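Local coordinates for 3',5'-nucleoside bisphosphate phosphatase (Chromobacterium violaceum, PDB 2YB1), which hydrolyses nucleoside 3',5'-bisphosphates to nucleoside 5'-phosphates and orthophosphate, using three manganese ions per subunit, at residues D5-S10 / G246-A251; T37-T42 / G62-V67; M186-H191 / G216-S221. One frame throughout, in Å; residues are numbered along the deposited sequence.

Contact 1 of 3, residues D5-S10 / G246-A251; sequences DLHFHS and GSDFHA. With MN (manganese (II) ion), chain C; MN (manganese (II) ion), chain B; AMP (adenosine monophosphate), chain E.
His7, His9 and Asp248 meet on one manganese ion, at the His-X-His motif of this PHP-family enzyme. NE2 of each histidine lies 2.2 Å from the metal, and Asp248 OD1 lies 2.5 Å from it. Glu64 binds the same ion. The ring nitrogens turned away from the metal are also satisfied: His7 ND1 is hydrogen-bonded to Glu218. Asp248 CB sits over one face of the His7 ring.

Asp5 ties the two segments together beside the metal site. Asp5 OD1 takes Ser247 N at 2.9 Å and His7 N, which come from opposite faces of the carboxylate; the second bond makes an Asx turn. Asp5 OD2 accepts from Ser247 OG at 2.7 Å through its syn lone pair, and also from Gly260 N. Ser247 OG in turn accepts from Phe249 N, an ST turn. Asp248 N donates to His7 O, and His9 N to Phe249 O.

His250 stacks offset on His9, with planes 23° apart. Its ND1 donates to Asp248 O, which leaves NE2 for a second manganese ion. That ion also takes AMP O2' and O3'. A water donates to both His9 O, at 2.7 Å, and His250 O.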
# COMPACT_ATOMS: atom_id res chain seq x y z
N ASP A 5 -7.64 -6.21 -9.13
CA ASP A 5 -6.62 -6.04 -8.10
C ASP A 5 -6.37 -4.55 -7.87
O ASP A 5 -5.79 -3.88 -8.73
CB ASP A 5 -5.34 -6.77 -8.54
CG ASP A 5 -4.30 -6.82 -7.45
OD1 ASP A 5 -4.51 -6.19 -6.38
OD2 ASP A 5 -3.26 -7.49 -7.65
N LEU A 6 -6.78 -4.07 -6.70
CA LEU A 6 -6.66 -2.66 -6.31
C LEU A 6 -5.54 -2.31 -5.34
O LEU A 6 -5.62 -1.28 -4.66
CB LEU A 6 -8.02 -2.08 -5.86
CG LEU A 6 -9.15 -2.38 -6.85
CD1 LEU A 6 -10.47 -1.77 -6.40
CD2 LEU A 6 -8.78 -1.93 -8.28
N HIS A 7 -4.60 -3.24 -5.10
CA HIS A 7 -3.44 -2.93 -4.27
C HIS A 7 -2.16 -3.66 -4.71
O HIS A 7 -2.10 -4.88 -4.63
CB HIS A 7 -3.79 -3.30 -2.82
CG HIS A 7 -2.82 -2.82 -1.80
ND1 HIS A 7 -3.21 -2.44 -0.53
CD2 HIS A 7 -1.47 -2.69 -1.83
CE1 HIS A 7 -2.15 -2.08 0.17
NE2 HIS A 7 -1.08 -2.22 -0.60
N PHE A 8 -1.13 -2.93 -5.13
CA PHE A 8 0.18 -3.53 -5.41
C PHE A 8 1.24 -2.45 -5.58
O PHE A 8 0.90 -1.26 -5.68
CB PHE A 8 0.14 -4.49 -6.63
CG PHE A 8 -0.46 -3.90 -7.89
CD1 PHE A 8 0.33 -3.23 -8.82
CD2 PHE A 8 -1.82 -4.08 -8.18
CE1 PHE A 8 -0.22 -2.68 -9.99
CE2 PHE A 8 -2.38 -3.54 -9.35
CZ PHE A 8 -1.58 -2.85 -10.26
N HIS A 9 2.50 -2.86 -5.69
CA HIS A 9 3.63 -1.94 -5.64
C HIS A 9 4.58 -2.10 -6.82
O HIS A 9 4.57 -3.12 -7.50
CB HIS A 9 4.42 -2.13 -4.35
CG HIS A 9 3.62 -1.79 -3.13
ND1 HIS A 9 3.67 -0.55 -2.54
CD2 HIS A 9 2.71 -2.51 -2.44
CE1 HIS A 9 2.83 -0.52 -1.52
NE2 HIS A 9 2.24 -1.69 -1.43
N SER A 10 5.41 -1.08 -7.03
CA SER A 10 6.38 -1.08 -8.11
C SER A 10 7.68 -0.54 -7.54
O SER A 10 7.73 -0.17 -6.36
CB SER A 10 5.91 -0.18 -9.25
OG SER A 10 6.05 1.19 -8.91
N GLY A 246 -7.20 -6.29 -2.88
CA GLY A 246 -5.90 -6.18 -3.53
C GLY A 246 -4.91 -7.21 -3.04
O GLY A 246 -4.94 -7.62 -1.88
N SER A 247 -3.98 -7.58 -3.92
CA SER A 247 -3.03 -8.65 -3.63
C SER A 247 -1.93 -8.16 -2.70
O SER A 247 -1.33 -8.94 -1.96
CB SER A 247 -2.39 -9.13 -4.94
OG SER A 247 -1.66 -8.07 -5.55
N ASP A 248 -1.67 -6.85 -2.74
CA ASP A 248 -0.53 -6.28 -2.05
C ASP A 248 0.77 -6.88 -2.55
O ASP A 248 1.74 -7.02 -1.81
CB ASP A 248 -0.64 -6.46 -0.52
CG ASP A 248 0.32 -5.55 0.24
OD1 ASP A 248 0.79 -4.54 -0.33
OD2 ASP A 248 0.61 -5.86 1.42
N PHE A 249 0.79 -7.21 -3.84
CA PHE A 249 1.98 -7.76 -4.49
C PHE A 249 3.18 -6.81 -4.42
O PHE A 249 3.05 -5.61 -4.67
CB PHE A 249 1.66 -8.11 -5.95
CG PHE A 249 2.85 -8.62 -6.72
CD1 PHE A 249 3.68 -7.73 -7.40
CD2 PHE A 249 3.14 -9.98 -6.76
CE1 PHE A 249 4.78 -8.19 -8.11
CE2 PHE A 249 4.22 -10.44 -7.46
CZ PHE A 249 5.05 -9.55 -8.14
N HIS A 250 4.35 -7.36 -4.07
CA HIS A 250 5.64 -6.63 -4.06
C HIS A 250 6.62 -7.28 -5.02
O HIS A 250 7.24 -6.61 -5.84
CB HIS A 250 6.28 -6.60 -2.67
CG HIS A 250 5.63 -5.65 -1.72
ND1 HIS A 250 4.36 -5.86 -1.21
CD2 HIS A 250 6.06 -4.48 -1.18
CE1 HIS A 250 4.05 -4.87 -0.39
NE2 HIS A 250 5.06 -4.02 -0.36
N ALA A 251 6.86 -8.57 -4.83
CA ALA A 251 7.83 -9.28 -5.67
C ALA A 251 7.46 -10.74 -5.89
O ALA A 251 6.74 -11.33 -5.08
CB ALA A 251 9.21 -9.17 -5.05
MN MN C . 0.95 -2.16 0.23
MN MN B . 5.21 -2.25 1.08
P AMP E . 8.47 1.49 6.04
O1P AMP E . 8.22 1.35 7.53
O2P AMP E . 7.31 2.25 5.45
O3P AMP E . 9.86 2.02 5.81
O5' AMP E . 8.40 -0.03 5.58
C5' AMP E . 7.19 -0.76 5.69
C4' AMP E . 7.11 -1.86 4.66
O4' AMP E . 7.87 -3.00 5.12
C3' AMP E . 5.71 -2.42 4.41
O3' AMP E . 4.97 -1.63 3.49
C2' AMP E . 5.99 -3.84 3.91
O2' AMP E . 6.28 -3.83 2.52
C1' AMP E . 7.26 -4.20 4.67
N9 AMP E . 6.97 -5.04 5.85
C8 AMP E . 6.62 -4.60 7.08
N7 AMP E . 6.41 -5.66 7.92
C5 AMP E . 6.62 -6.79 7.21
C6 AMP E . 6.57 -8.25 7.48
N6 AMP E . 6.24 -8.72 8.70
N1 AMP E . 6.86 -9.09 6.45
C2 AMP E . 7.19 -8.63 5.22
N3 AMP E . 7.25 -7.33 4.91
C4 AMP E . 6.98 -6.38 5.85
O HOH W 1 6.56 -4.85 -8.00

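Contact 2 of 3, residues T37-T42 / G62-V67; sequences TDHDCT and GVEVSV. With MN (manganese (II) ion), chain B; MN (manganese (II) ion), chain C; MN (manganese (II) ion), chain D.
The His39 ring and the Glu64 carboxylate run alongside each other toward the metals, nearly coplanar in orientation (10° between the planes). Glu64 OE1 approaches the ring obliquely, 3.1 Å from His39 CE1. At the ring edge, in its plane, a water accepts from His39 ND1 at 2.7 Å. The same water donates to Glu64 O and Ser66 OG. It therefore ties the rotation of the ring to the strand. The His9 ring stacks on that of His39.

Both flat groups end on metal. His39 NE2 binds one manganese ion, which Asp14 and His250 share. Glu64 bridges the other two ions: OE1 reaches one at 2.3 Å, and OE2 reaches the other at 2.1 Å. The Glu64 side chain gets there fully extended, with CG anti to the backbone N (chi1 -177°).

The backbones are bridged at His39 and Glu64. Glu64 N donates to Asp38 O, and Asp40 N returns a bond to Glu64 O at 2.8 Å. Asp38 to Cys41 form a type II turn. This turn places Asp40 so that both its carboxylate oxygens bind Ser66. Asp40 OD1 takes Ser66 N at 2.8 Å and Asp40 OD2 takes Ser66 OG at 2.5 Å, each through its syn lone pair. A second water links Asp38 N, Cys41 O and Gly62 O. Val63 CG2 packs against Asp38 O and Cys41 O, 3.4 Å from the former.

The loop follows strand 33-36 and lies against strand 59-69. Helix 86-96 covers Asp40, Thr42, Val63 and Val65. Helix 173-182 packs on Val65 and Val67, and strand 72-79 pairs with the far edge of strand 59-69.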
# COMPACT_ATOMS: atom_id res chain seq x y z
N THR A 37 -0.74 1.11 -6.23
CA THR A 37 -0.73 1.95 -5.03
C THR A 37 0.62 1.89 -4.36
O THR A 37 0.80 1.17 -3.36
CB THR A 37 -1.81 1.39 -4.06
OG1 THR A 37 -1.51 0.01 -3.78
CG2 THR A 37 -3.17 1.41 -4.71
N ASP A 38 1.51 2.78 -4.77
CA ASP A 38 2.84 2.83 -4.18
C ASP A 38 2.78 3.63 -2.89
O ASP A 38 1.90 4.48 -2.73
CB ASP A 38 3.85 3.43 -5.16
CG ASP A 38 4.39 2.40 -6.13
OD1 ASP A 38 4.93 1.38 -5.65
OD2 ASP A 38 4.26 2.59 -7.35
N HIS A 39 3.71 3.33 -1.98
CA HIS A 39 3.77 4.03 -0.70
C HIS A 39 4.11 5.50 -0.87
O HIS A 39 5.12 5.84 -1.49
CB HIS A 39 4.87 3.43 0.17
CG HIS A 39 4.60 2.02 0.61
ND1 HIS A 39 3.67 1.71 1.58
CD2 HIS A 39 5.17 0.85 0.24
CE1 HIS A 39 3.67 0.41 1.79
NE2 HIS A 39 4.57 -0.14 0.99
N ASP A 40 3.25 6.37 -0.35
CA ASP A 40 3.55 7.79 -0.14
C ASP A 40 4.07 8.49 -1.38
O ASP A 40 4.82 9.48 -1.30
CB ASP A 40 4.53 7.92 1.03
CG ASP A 40 3.99 7.30 2.31
OD1 ASP A 40 2.77 7.39 2.50
OD2 ASP A 40 4.75 6.70 3.09
N CYS A 41 3.70 7.95 -2.54
CA CYS A 41 4.25 8.41 -3.81
C CYS A 41 3.31 8.07 -4.97
O CYS A 41 2.70 7.01 -4.96
CB CYS A 41 5.60 7.73 -4.03
SG CYS A 41 6.51 8.39 -5.43
N THR A 42 3.15 8.98 -5.93
CA THR A 42 2.43 8.72 -7.20
C THR A 42 3.30 8.55 -8.47
O THR A 42 2.79 8.56 -9.59
CB THR A 42 1.24 9.68 -7.40
OG1 THR A 42 1.70 11.04 -7.29
CG2 THR A 42 0.20 9.44 -6.30
N GLY A 62 -3.77 5.22 -7.96
CA GLY A 62 -3.83 4.83 -6.56
C GLY A 62 -2.60 5.26 -5.79
O GLY A 62 -1.63 5.74 -6.38
N VAL A 63 -2.67 5.14 -4.47
CA VAL A 63 -1.53 5.42 -3.61
C VAL A 63 -1.76 4.72 -2.27
O VAL A 63 -2.90 4.42 -1.91
CB VAL A 63 -1.39 6.94 -3.38
CG1 VAL A 63 -2.56 7.45 -2.54
CG2 VAL A 63 -0.04 7.29 -2.72
N GLU A 64 -0.69 4.45 -1.53
CA GLU A 64 -0.82 3.94 -0.17
C GLU A 64 -0.13 4.89 0.82
O GLU A 64 1.10 5.02 0.82
CB GLU A 64 -0.24 2.52 -0.05
CG GLU A 64 -0.46 1.96 1.35
CD GLU A 64 -0.06 0.52 1.49
OE1 GLU A 64 0.76 0.05 0.69
OE2 GLU A 64 -0.59 -0.14 2.40
N VAL A 65 -0.92 5.52 1.68
CA VAL A 65 -0.42 6.58 2.56
C VAL A 65 -0.12 6.09 3.97
O VAL A 65 -0.98 5.48 4.61
CB VAL A 65 -1.44 7.73 2.68
CG1 VAL A 65 -0.82 8.91 3.50
CG2 VAL A 65 -1.91 8.17 1.29
N SER A 66 1.09 6.37 4.44
CA SER A 66 1.54 5.99 5.79
C SER A 66 0.95 6.95 6.82
O SER A 66 1.05 8.17 6.67
CB SER A 66 3.07 6.05 5.88
OG SER A 66 3.70 5.28 4.86
N VAL A 67 0.36 6.37 7.86
CA VAL A 67 -0.35 7.12 8.89
C VAL A 67 0.08 6.65 10.28
O VAL A 67 0.24 5.45 10.52
CB VAL A 67 -1.90 6.95 8.73
CG1 VAL A 67 -2.67 7.42 9.99
CG2 VAL A 67 -2.39 7.70 7.50
MN MN B . 5.21 -2.25 1.08
MN MN C . 0.95 -2.16 0.23
MN MN D . 0.39 -1.44 3.75
O HOH W 2 1.11 5.27 -6.36
O HOH W 3 2.33 3.63 2.83

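Contact 3 of 3, residues M186-H191 / G216-S221; sequences MAVIAH and GIEVAS. With MN (manganese (II) ion), chain D.
Glu218 OE1 accepts from His191 N at 2.7 Å, the shortest polar bond between these segments. The donor stands above the carboxylate plane, 41° out of it. The other oxygen, OE2, is held by His7 ND1, so one buried carboxylate serves two metal-binding histidines. Such a partner probably makes the His7 ring a stronger metal ligand. Glu218 CG lies beside its backbone N (chi1 -73°), and the chain is extended beyond it. This carries the carboxylate alongside Ala190, and Ala190 CB is 3.7 Å from Glu218 OE1.

His191 NE2 binds a manganese ion at 2.1 Å. Glu64 and His75 bind the same ion. The His191 ring has Ala190 CB over one face, and His191 CB touches Ser221 OG, which is hydrogen-bonded to Ser223 N.

Earlier in each segment the strands run parallel, with their axes crossing at -39°. Ile189 N donates to Gly216 O at 2.9 Å, and Glu218 N donates to Ile189 O. On one face of the sheet Ile189 CB meets Ile217 CG1 at 4.1 Å. Val188 lies on the other face, and its CG1 is 3.8 Å from Glu218 CG. Gly216 is bridged with Val188 and has no side chain on that face.

Helix 199-211 connects the strands, completing a beta-alpha-beta unit. Placing metal ligands just past the C-terminal ends of parallel strands is characteristic of the barrel-like amidohydrolase and PHP folds.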
# COMPACT_ATOMS: atom_id res chain seq x y z
N MET A 186 -11.38 7.88 -3.35
CA MET A 186 -11.94 7.28 -2.14
C MET A 186 -10.79 6.76 -1.26
O MET A 186 -9.82 6.20 -1.77
CB MET A 186 -12.90 6.14 -2.51
CG MET A 186 -14.20 6.62 -3.17
SD MET A 186 -15.28 5.27 -3.64
CE MET A 186 -15.96 4.79 -2.03
N ALA A 187 -10.90 7.01 0.05
CA ALA A 187 -9.91 6.51 1.01
C ALA A 187 -10.31 5.12 1.48
O ALA A 187 -11.50 4.81 1.62
CB ALA A 187 -9.77 7.47 2.18
N VAL A 188 -9.30 4.27 1.71
CA VAL A 188 -9.51 2.86 2.03
C VAL A 188 -8.54 2.42 3.14
O VAL A 188 -7.34 2.59 3.01
CB VAL A 188 -9.24 1.97 0.78
CG1 VAL A 188 -9.42 0.48 1.11
CG2 VAL A 188 -10.11 2.40 -0.40
N ILE A 189 -9.06 1.84 4.22
CA ILE A 189 -8.18 1.28 5.24
C ILE A 189 -7.58 -0.01 4.67
O ILE A 189 -8.31 -0.95 4.32
CB ILE A 189 -8.95 0.94 6.52
CG1 ILE A 189 -9.43 2.22 7.21
CG2 ILE A 189 -8.06 0.11 7.46
CD1 ILE A 189 -10.42 1.97 8.34
N ALA A 190 -6.25 -0.05 4.59
CA ALA A 190 -5.58 -1.17 3.95
C ALA A 190 -5.33 -2.31 4.94
O ALA A 190 -5.11 -2.06 6.12
CB ALA A 190 -4.26 -0.71 3.33
N HIS A 191 -5.44 -3.54 4.44
CA HIS A 191 -5.06 -4.74 5.18
C HIS A 191 -5.27 -4.65 6.70
O HIS A 191 -4.33 -4.79 7.48
CB HIS A 191 -3.63 -5.17 4.83
CG HIS A 191 -2.60 -4.11 5.03
ND1 HIS A 191 -2.35 -3.54 6.26
CD2 HIS A 191 -1.75 -3.51 4.15
CE1 HIS A 191 -1.39 -2.63 6.13
NE2 HIS A 191 -1.01 -2.60 4.87
N GLY A 216 -13.93 3.32 2.61
CA GLY A 216 -13.64 1.96 2.19
C GLY A 216 -12.67 1.22 3.10
O GLY A 216 -11.97 1.81 3.91
N ILE A 217 -12.68 -0.10 2.96
CA ILE A 217 -11.81 -0.96 3.74
C ILE A 217 -11.48 -2.19 2.90
O ILE A 217 -12.34 -2.73 2.18
CB ILE A 217 -12.47 -1.36 5.10
CG1 ILE A 217 -11.51 -2.22 5.94
CG2 ILE A 217 -13.83 -2.06 4.87
CD1 ILE A 217 -11.95 -2.40 7.39
N GLU A 218 -10.23 -2.64 2.98
CA GLU A 218 -9.85 -3.86 2.27
C GLU A 218 -10.43 -5.06 2.99
O GLU A 218 -10.23 -5.26 4.18
CB GLU A 218 -8.33 -3.96 2.14
CG GLU A 218 -7.78 -2.99 1.12
CD GLU A 218 -6.28 -3.08 0.92
OE1 GLU A 218 -5.60 -3.77 1.71
OE2 GLU A 218 -5.79 -2.45 -0.03
N VAL A 219 -11.18 -5.86 2.23
CA VAL A 219 -11.75 -7.11 2.71
C VAL A 219 -10.95 -8.26 2.11
O VAL A 219 -10.47 -9.13 2.84
CB VAL A 219 -13.25 -7.20 2.37
CG1 VAL A 219 -13.78 -8.59 2.70
CG2 VAL A 219 -14.00 -6.13 3.16
N ALA A 220 -10.86 -8.31 0.79
CA ALA A 220 -9.99 -9.28 0.16
C ALA A 220 -8.59 -8.66 0.08
O ALA A 220 -8.41 -7.58 -0.47
CB ALA A 220 -10.51 -9.66 -1.22
N SER A 221 -7.62 -9.32 0.69
CA SER A 221 -6.25 -8.80 0.72
C SER A 221 -5.26 -9.96 0.77
O SER A 221 -5.51 -10.98 1.42
CB SER A 221 -6.08 -7.85 1.91
OG SER A 221 -4.71 -7.66 2.23
MN MN D . 0.39 -1.44 3.75

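In the fold
All three contacts are buried, and together they supply most of the protein ligands of the three manganese ions. Contact 1 joins the loops after the two outermost strands of the sheet, 4-5 and 242-246. Contact 2 sets a loop against the long strand 59-69. Contact 3 alone pairs two neighbouring parallel strands, and is held largely by strand backbone bonds. Contacts 1 and 2 instead rely on carboxylates that grip serines and on shared metals. Glu64 of contact 2 shares one ion with contact 1 and another with contact 3. Glu218 of contact 3 is a second-shell partner of His7 in contact 1. AMP is reached through the ion of His250 and His39, on the side of contacts 1 and 2.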